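PDB 2VPZ: thiosulfate reductase from Thermus thermophilus, which binds molybdenum, two molybdopterin guanosine dinucleotides and a [4Fe-4S] cluster, and probably acts as an oxidoreductase on thiosulfate or polysulfide. Local coordinates for residues S414-I417 with Q418-I421; G439-L442 with F443-I446; E573-K577 with E578-P582. All coordinates share one frame; numbering follows the deposited sequence.

Contact 1 of 3, residues S414-I417 with Q418-I421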
loop_
_atom_site.group_PDB
_atom_site.type_symbol
_atom_site.label_atom_id
_atom_site.label_comp_id
_atom_site.label_asym_id
_atom_site.label_seq_id
_atom_site.Cartn_x
_atom_site.Cartn_y
_atom_site.Cartn_z
ATOM N N SER A 414 1.843 18.098 -52.848
ATOM C CA SER A 414 2.638 16.920 -52.492
ATOM C C SER A 414 2.276 15.715 -53.358
ATOM O O SER A 414 1.134 15.597 -53.805
ATOM C CB SER A 414 2.479 16.549 -50.998
ATOM O OG SER A 414 1.256 16.977 -50.446
ATOM N N THR A 415 3.229 14.829 -53.623
ATOM C CA THR A 415 2.956 13.630 -54.416
ATOM C C THR A 415 2.235 12.569 -53.480
ATOM O O THR A 415 2.681 12.337 -52.360
ATOM C CB THR A 415 4.309 13.077 -55.048
ATOM O OG1 THR A 415 4.150 12.877 -56.445
ATOM C CG2 THR A 415 4.746 11.790 -54.372
ATOM N N ALA A 416 1.104 11.977 -53.901
ATOM C CA ALA A 416 0.375 10.987 -53.069
ATOM C C ALA A 416 0.505 9.530 -53.615
ATOM O O ALA A 416 -0.084 9.192 -54.644
ATOM C CB ALA A 416 -1.136 11.401 -52.940
ATOM N N ILE A 417 1.285 8.693 -52.923
ATOM C CA ILE A 417 1.608 7.315 -53.325
ATOM C C ILE A 417 0.464 6.425 -53.793
ATOM O O ILE A 417 0.553 5.638 -54.755
ATOM C CB ILE A 417 2.403 6.542 -52.163
ATOM C CG1 ILE A 417 3.041 5.258 -52.679
ATOM C CG2 ILE A 417 1.440 6.279 -50.974
ATOM C CD1 ILE A 417 4.260 4.784 -51.866
ATOM N N GLN A 418 -0.641 6.595 -53.097
ATOM C CA GLN A 418 -1.865 5.863 -53.311
ATOM C C GLN A 418 -2.673 6.296 -54.558
ATOM O O GLN A 418 -3.499 5.530 -55.055
ATOM C CB GLN A 418 -2.659 5.942 -52.005
ATOM C CG GLN A 418 -2.568 7.322 -51.297
ATOM C CD GLN A 418 -3.857 8.070 -51.445
ATOM O OE1 GLN A 418 -4.855 7.464 -51.843
ATOM N NE2 GLN A 418 -3.881 9.357 -51.119
ATOM N N GLU A 419 -2.420 7.488 -55.111
ATOM C CA GLU A 419 -3.139 7.982 -56.299
ATOM C C GLU A 419 -2.449 7.642 -57.665
ATOM O O GLU A 419 -3.134 7.532 -58.693
ATOM C CB GLU A 419 -3.445 9.485 -56.171
ATOM C CG GLU A 419 -4.323 9.874 -54.939
ATOM C CD GLU A 419 -5.693 9.166 -54.921
ATOM O OE1 GLU A 419 -6.334 9.122 -55.994
ATOM O OE2 GLU A 419 -6.114 8.682 -53.840
ATOM N N LEU A 420 -1.125 7.445 -57.669
ATOM C CA LEU A 420 -0.341 7.086 -58.878
ATOM C C LEU A 420 -0.411 5.592 -59.233
ATOM O O LEU A 420 0.342 5.129 -60.107
ATOM C CB LEU A 420 1.168 7.405 -58.728
ATOM C CG LEU A 420 1.607 8.683 -58.023
ATOM C CD1 LEU A 420 3.008 8.498 -57.438
ATOM C CD2 LEU A 420 1.546 9.887 -58.976
ATOM N N ILE A 421 -1.266 4.845 -58.543
ATOM C CA ILE A 421 -1.420 3.384 -58.759
ATOM C C ILE A 421 -2.483 3.057 -59.789
ATOM O O ILE A 421 -2.503 1.980 -60.375
ATOM C CB ILE A 421 -1.871 2.579 -57.489
ATOM C CG1 ILE A 421 -0.936 2.804 -56.320
ATOM C CG2 ILE A 421 -1.967 1.061 -57.848
ATOM C CD1 ILE A 421 -0.367 1.514 -55.698
#

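Contact 2 of 3, residues G439-L442 with F443-I446. With MGD (2-amino-5,6-dimercapto-7-methyl-3,7,8a,9-tetrahydro-8-oxa-1,3,9,10-tetraaza-anthracen-4-one guanosine dinucleotide), chain H.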
loop_
_atom_site.group_PDB
_atom_site.type_symbol
_atom_site.label_atom_id
_atom_site.label_comp_id
_atom_site.label_asym_id
_atom_site.label_seq_id
_atom_site.Cartn_x
_atom_site.Cartn_y
_atom_site.Cartn_z
ATOM N N GLY A 439 12.663 -0.410 -50.230
ATOM C CA GLY A 439 12.262 -0.561 -48.837
ATOM C C GLY A 439 10.918 0.040 -48.443
ATOM O O GLY A 439 10.808 0.846 -47.517
ATOM N N ILE A 440 9.867 -0.330 -49.158
ATOM C CA ILE A 440 8.534 0.214 -48.886
ATOM C C ILE A 440 7.553 -0.967 -49.045
ATOM O O ILE A 440 7.596 -1.697 -50.039
ATOM C CB ILE A 440 8.256 1.478 -49.871
ATOM C CG1 ILE A 440 6.974 2.214 -49.490
ATOM C CG2 ILE A 440 8.259 1.022 -51.331
ATOM C CD1 ILE A 440 5.692 1.617 -50.079
ATOM N N ASN A 441 6.710 -1.193 -48.042
ATOM C CA ASN A 441 5.797 -2.345 -48.022
ATOM C C ASN A 441 4.530 -2.148 -48.894
ATOM O O ASN A 441 3.498 -1.699 -48.413
ATOM C CB ASN A 441 5.439 -2.674 -46.554
ATOM C CG ASN A 441 5.326 -4.179 -46.284
ATOM O OD1 ASN A 441 5.859 -4.696 -45.288
ATOM N ND2 ASN A 441 4.619 -4.878 -47.162
ATOM N N LEU A 442 4.617 -2.509 -50.175
ATOM C CA LEU A 442 3.481 -2.365 -51.090
ATOM C C LEU A 442 2.149 -2.955 -50.576
ATOM O O LEU A 442 1.091 -2.325 -50.707
ATOM C CB LEU A 442 3.805 -2.926 -52.496
ATOM C CG LEU A 442 4.961 -2.315 -53.303
ATOM C CD1 LEU A 442 5.068 -3.005 -54.693
ATOM C CD2 LEU A 442 4.774 -0.782 -53.449
ATOM N N PHE A 443 2.183 -4.153 -49.990
ATOM C CA PHE A 443 0.966 -4.812 -49.487
ATOM C C PHE A 443 0.522 -4.484 -48.033
ATOM O O PHE A 443 -0.541 -4.933 -47.606
ATOM C CB PHE A 443 1.063 -6.352 -49.676
ATOM C CG PHE A 443 1.309 -6.817 -51.122
ATOM C CD1 PHE A 443 1.813 -8.105 -51.382
ATOM C CD2 PHE A 443 1.054 -5.972 -52.214
ATOM C CE1 PHE A 443 2.065 -8.547 -52.702
ATOM C CE2 PHE A 443 1.300 -6.398 -53.556
ATOM C CZ PHE A 443 1.807 -7.687 -53.793
ATOM N N HIS A 444 1.303 -3.730 -47.260
ATOM C CA HIS A 444 0.898 -3.387 -45.889
ATOM C C HIS A 444 0.762 -1.859 -45.646
ATOM O O HIS A 444 0.027 -1.425 -44.748
ATOM C CB HIS A 444 1.848 -4.024 -44.810
ATOM C CG HIS A 444 1.750 -5.505 -44.636
ATOM N ND1 HIS A 444 1.113 -6.090 -43.582
ATOM C CD2 HIS A 444 2.199 -6.513 -45.395
ATOM C CE1 HIS A 444 1.155 -7.398 -43.705
ATOM N NE2 HIS A 444 1.813 -7.683 -44.807
ATOM N N SER A 445 1.447 -1.046 -46.447
ATOM C CA SER A 445 1.438 0.411 -46.277
ATOM C C SER A 445 0.529 1.241 -47.215
ATOM O O SER A 445 0.365 2.447 -46.997
ATOM C CB SER A 445 2.867 0.961 -46.329
ATOM O OG SER A 445 3.757 0.278 -45.480
ATOM N N ILE A 446 -0.017 0.599 -48.249
ATOM C CA ILE A 446 -0.907 1.259 -49.218
ATOM C C ILE A 446 -2.262 0.518 -49.159
ATOM O O ILE A 446 -2.314 -0.698 -49.287
ATOM C CB ILE A 446 -0.311 1.180 -50.694
ATOM C CG1 ILE A 446 1.116 1.764 -50.742
ATOM C CG2 ILE A 446 -1.241 1.948 -51.673
ATOM C CD1 ILE A 446 1.903 1.403 -52.028
HETATM P PB MGD H . 7.376 -1.238 -43.188
HETATM O O1B MGD H . 6.213 -2.162 -42.997
HETATM O O2B MGD H . 8.459 -1.193 -42.154
HETATM O O3B MGD H . 6.676 0.168 -43.560
HETATM O O3A MGD H . 5.550 2.305 -44.236
HETATM P PA MGD H . 6.828 1.414 -44.586
HETATM O O1A MGD H . 8.181 1.992 -44.206
HETATM O O2A MGD H . 6.593 0.901 -45.962
HETATM O "O5'" MGD H . 8.113 -1.596 -44.524
HETATM C "C5'" MGD H . 9.531 -1.487 -44.657
HETATM C "C4'" MGD H . 9.913 -2.338 -45.869
HETATM O "O4'" MGD H . 11.274 -1.960 -46.043
HETATM C "C3'" MGD H . 9.915 -3.828 -45.647
HETATM O "O3'" MGD H . 9.768 -4.414 -46.947
HETATM C "C2'" MGD H . 11.323 -4.059 -45.076
HETATM O "O2'" MGD H . 11.657 -5.402 -45.306
HETATM C "C1'" MGD H . 12.188 -3.088 -45.882
HETATM N N9 MGD H . 13.505 -2.621 -45.305
HETATM C C8 MGD H . 13.777 -2.406 -44.016
HETATM N N7 MGD H . 15.032 -1.949 -43.800
HETATM C C5 MGD H . 15.616 -1.803 -45.009
HETATM C C6 MGD H . 16.951 -1.301 -45.565
HETATM O O6 MGD H . 17.915 -0.926 -44.810
HETATM N N1 MGD H . 17.071 -1.314 -46.933
HETATM C C2 MGD H . 16.092 -1.736 -47.792
HETATM N N2 MGD H . 16.236 -1.745 -49.153
HETATM N N3 MGD H . 14.910 -2.154 -47.319
HETATM C C4 MGD H . 14.587 -2.245 -45.987
HETATM C C10 MGD H . 5.574 3.322 -43.188
HETATM C C11 MGD H . 4.330 4.132 -43.324
HETATM O O11 MGD H . 3.274 3.191 -43.522
HETATM C C12 MGD H . 4.002 5.078 -42.229
HETATM S S12 MGD H . 5.156 6.183 -41.607
HETATM C C13 MGD H . 2.773 5.178 -41.721
HETATM S S13 MGD H . 2.297 6.160 -40.467
HETATM C C14 MGD H . 1.608 4.487 -42.178
HETATM N N15 MGD H . 1.161 3.547 -41.110
HETATM C C16 MGD H . 0.185 2.670 -41.518
HETATM C C17 MGD H . -0.833 2.031 -40.680
HETATM O O17 MGD H . -0.851 2.225 -39.428
HETATM N N18 MGD H . -1.742 1.258 -41.276
HETATM C C19 MGD H . -1.766 1.030 -42.604
HETATM N N19 MGD H . -2.669 0.178 -43.177
HETATM N N20 MGD H . -0.879 1.616 -43.411
HETATM C C21 MGD H . 0.102 2.394 -42.965
HETATM N N22 MGD H . 1.008 2.897 -43.811
HETATM C C23 MGD H . 2.006 3.854 -43.476
HETATM O O HOH W 1 -1.298 -2.151 -51.258
#

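Contact 3 of 3, residues E573-K577 with E578-P582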
loop_
_atom_site.group_PDB
_atom_site.type_symbol
_atom_site.label_atom_id
_atom_site.label_comp_id
_atom_site.label_asym_id
_atom_site.label_seq_id
_atom_site.Cartn_x
_atom_site.Cartn_y
_atom_site.Cartn_z
ATOM N N GLU A 573 12.129 36.168 -29.523
ATOM C CA GLU A 573 13.078 37.251 -29.218
ATOM C C GLU A 573 14.344 37.308 -30.099
ATOM O O GLU A 573 14.724 38.387 -30.608
ATOM C CB GLU A 573 13.503 37.171 -27.771
ATOM C CG GLU A 573 12.383 37.135 -26.796
ATOM C CD GLU A 573 12.780 37.840 -25.516
ATOM O OE1 GLU A 573 11.917 38.456 -24.871
ATOM O OE2 GLU A 573 13.985 37.773 -25.200
ATOM N N ASP A 574 15.005 36.154 -30.241
ATOM C CA ASP A 574 16.253 35.955 -31.025
ATOM C C ASP A 574 16.037 36.411 -32.499
ATOM O O ASP A 574 16.949 36.911 -33.182
ATOM C CB ASP A 574 16.749 34.453 -31.074
ATOM C CG ASP A 574 16.840 33.743 -29.679
ATOM O OD1 ASP A 574 16.552 34.361 -28.638
ATOM O OD2 ASP A 574 17.204 32.525 -29.659
ATOM N N TRP A 575 14.818 36.206 -32.991
ATOM C CA TRP A 575 14.393 36.561 -34.346
ATOM C C TRP A 575 14.089 38.042 -34.465
ATOM O O TRP A 575 14.532 38.760 -35.380
ATOM C CB TRP A 575 13.156 35.763 -34.704
ATOM C CG TRP A 575 13.473 34.396 -35.107
ATOM C CD1 TRP A 575 13.612 33.289 -34.289
ATOM C CD2 TRP A 575 13.784 33.944 -36.430
ATOM N NE1 TRP A 575 13.989 32.198 -35.037
ATOM C CE2 TRP A 575 14.102 32.571 -36.351
ATOM C CE3 TRP A 575 13.829 34.578 -37.681
ATOM C CZ2 TRP A 575 14.458 31.808 -37.496
ATOM C CZ3 TRP A 575 14.184 33.832 -38.828
ATOM C CH2 TRP A 575 14.492 32.458 -38.719
ATOM N N GLU A 576 13.275 38.458 -33.503
ATOM C CA GLU A 576 12.763 39.809 -33.303
ATOM C C GLU A 576 13.767 40.934 -33.098
ATOM O O GLU A 576 13.607 42.038 -33.648
ATOM C CB GLU A 576 11.835 39.803 -32.110
ATOM C CG GLU A 576 10.448 40.241 -32.375
ATOM C CD GLU A 576 9.503 39.644 -31.365
ATOM O OE1 GLU A 576 9.649 39.987 -30.177
ATOM O OE2 GLU A 576 8.667 38.805 -31.751
ATOM N N LYS A 577 14.763 40.689 -32.256
ATOM C CA LYS A 577 15.788 41.680 -31.960
ATOM C C LYS A 577 16.624 41.995 -33.246
ATOM O O LYS A 577 17.076 43.132 -33.440
ATOM C CB LYS A 577 16.675 41.243 -30.751
ATOM C CG LYS A 577 15.898 40.973 -29.406
ATOM C CD LYS A 577 16.681 41.297 -28.104
ATOM C CE LYS A 577 15.979 40.761 -26.832
ATOM N NZ LYS A 577 16.560 39.460 -26.341
ATOM N N GLU A 578 16.778 40.988 -34.109
ATOM C CA GLU A 578 17.469 41.078 -35.416
ATOM C C GLU A 578 16.603 41.830 -36.438
ATOM O O GLU A 578 17.011 42.013 -37.589
ATOM C CB GLU A 578 17.725 39.695 -36.016
ATOM C CG GLU A 578 19.133 39.207 -36.203
ATOM C CD GLU A 578 19.173 37.696 -36.036
ATOM O OE1 GLU A 578 19.385 37.242 -34.898
ATOM O OE2 GLU A 578 18.909 36.982 -37.030
ATOM N N GLY A 579 15.396 42.200 -36.044
ATOM C CA GLY A 579 14.488 42.885 -36.939
ATOM C C GLY A 579 13.794 42.021 -37.983
ATOM O O GLY A 579 13.373 42.515 -39.032
ATOM N N ARG A 580 13.690 40.715 -37.722
ATOM C CA ARG A 580 13.007 39.755 -38.636
ATOM C C ARG A 580 11.909 38.936 -37.879
ATOM O O ARG A 580 11.749 39.103 -36.670
ATOM C CB ARG A 580 14.035 38.820 -39.276
ATOM C CG ARG A 580 15.105 38.313 -38.328
ATOM C CD ARG A 580 16.479 38.396 -38.973
ATOM N NE ARG A 580 16.802 37.211 -39.769
ATOM C CZ ARG A 580 16.108 36.755 -40.813
ATOM N NH1 ARG A 580 15.014 37.366 -41.243
ATOM N NH2 ARG A 580 16.518 35.646 -41.437
ATOM N N LEU A 581 11.134 38.106 -38.606
ATOM C CA LEU A 581 10.062 37.181 -38.069
ATOM C C LEU A 581 10.213 35.882 -39.023
ATOM O O LEU A 581 10.731 36.057 -40.087
ATOM C CB LEU A 581 8.662 37.926 -38.125
ATOM C CG LEU A 581 7.879 37.939 -36.795
ATOM C CD1 LEU A 581 8.741 38.533 -35.652
ATOM C CD2 LEU A 581 6.564 38.741 -36.918
ATOM N N PRO A 582 9.757 34.638 -38.645
ATOM C CA PRO A 582 9.927 33.515 -39.604
ATOM C C PRO A 582 9.051 33.151 -40.909
ATOM O O PRO A 582 9.521 33.251 -42.089
ATOM C CB PRO A 582 10.170 32.321 -38.673
ATOM C CG PRO A 582 9.261 32.609 -37.511
ATOM C CD PRO A 582 9.525 34.106 -37.281
#

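Contact 1 of 3, residues S414-I417 with Q418-I421
Ala416 and Glu419 close a type I beta turn with Ile417 and Gln418 at its corner, in the loop that leads into helix 423-426. One backbone hydrogen bond holds the turn, from Glu419 N to Ala416 O (2.9 Å, N-H...O angle 157°), with the donor standing above the carbonyl plane. Asp406 OD1 takes up Ala416 N, so both polar backbone atoms of this buried alanine are engaged.

The side-chain packing centres on the Ala416 methyl group, which faces the following residues. Gln418 NE2 comes to 3.9 Å from Ala416 CB, and Glu419 CG lies 4.1 Å from the same carbon. The glutamine amide reaches back there because its CG sits between the backbone N and the carbonyl carbon (chi1 39°) and the chain bends again at chi2 (107°). Leu420 settles beside the turn, its CG 3.8 Å from Ala416 O, while Ala166 of strand 165-166 touches both Leu420 and Ile417.

The polar ends of Gln418 and Glu419 meet each other beside this packing. Glu419 OE2 is hydrogen-bonded to Tyr723 OH and lies 2.7 Å from Gln418 OE1; Leu725 packs against both of these side chains, so the turn is tied to the chain around strand 724-725. Two residues beyond the turn, Ile421 folds back until its CG1 is 3.6 Å from Ile417 O.

Contact 2 of 3, residues G439-L442 with F443-I446
The cofactor-binding loop between strand 435-438 and the short helix 442-445 folds over itself where Asn441 meets His444 and Ser445, beside the diphosphate of MGD. Asn441 is the centre of an inverse gamma turn, and its two backbone polar atoms face different partners. Its N donates almost straight to MGD O2A (3.0 Å, 171°), while its O accepts twice: from Ser445 N, nearly in line with the carbonyl bond (2.9 Å), and from His444 N, above the carbonyl plane (3.2 Å). Ser445 OG, placed beside its own backbone N (chi1 -50°), donates to MGD O3A at 3.0 Å. The loop thus grips the linkage through a main-chain N-H and a hydroxyl.

The Asn441 amide runs alongside His444, pointing the same way, with ND2 at the imidazole edge 3.4 Å from His444 CD2 and the two planes 64° apart; the His444 ring also meets that of His701. With an alanine in place of Asn441 the imidazole edge of His444 would lose its amide neighbour, and the ring would probably be freer to turn. Gly439 has positive phi, and a CB there would run into MGD N3.

Away from the cofactor, Leu442 CD2 packs on Ile446 CD1 (3.9 Å). A water bridges these same residues, donating to Leu442 O at 2.5 Å and to Ile446 O at 2.7 Å.

Contact 3 of 3, residues E573-K577 with E578-P582
Trp575 offers one face of its indole to Pro582, whose CB stands 4.2 Å from the centroid of the six-membered ring and only 7° off the ring normal, a CH-pi contact over the face. The far corner of the same ring meets Arg580: Trp575 CZ3 lies over the centre of the guanidinium group, 3.9 Å from Arg580 NH2, and with the two planes 55° apart the groups cross at a slant instead of stacking flat. Ile365 and Gln367 also touch the indole, and Lys569 makes a cation-pi contact with it.

The arginine reaches this place by a tightly folded chain. Its CG lies between the backbone N and the carbonyl carbon (chi1 42°), pressed to within 3.0 Å of Trp575 O, and further bends at chi2 and chi3 turn the guanidinium back over the helix end. In that pose the Arg580 edge faces Glu578, with OE2 in the guanidinium plane and 3.5 Å from NE, a rather long salt bridge on the exposed side.

Beneath these side chains the backbone forms a Schellman motif at the C-terminus of helix 573-576. Gly579, at the positive phi that favours glycine, donates from N to Glu576 O (3.0 Å), closing a type I turn, and Arg580 N reaches back to Trp575 O (3.2 Å). The second bond turns the chain so that residues 580-582 run past the tryptophan.

Two further side-chain contacts lie along the helix and at its end. Leu581 CD1 rests 3.9 Å from Glu576 OE2, an oxygen already hydrogen-bonded to Tyr282 OH. One helical turn apart, Lys577 NZ forms a salt bridge with Glu573 OE2 at 3.3 Å, approaching from above the carboxylate plane.

In the fold
Contacts 1 and 2 are buried and adjoin one another, whereas contact 3 lies at the surface, its nearest atoms about 20 Å from contact 1 and about 32 Å from contact 2. The first two share an apolar seam in which Ile417 CD1 packs on Ile440 CD1 at 3.9 Å, and Ile421 and Gln418 touch Ile446. Through it the loop at 414-421 backs the cofactor loop at 439-446. All three rely on backbone bonds within a local turn, but the side-chain chemistry differs: aliphatic packing with a buried amide and carboxylate in contact 1, phosphate-binding donors in contact 2, and aromatic packing with salt bridges at the helix end in contact 3.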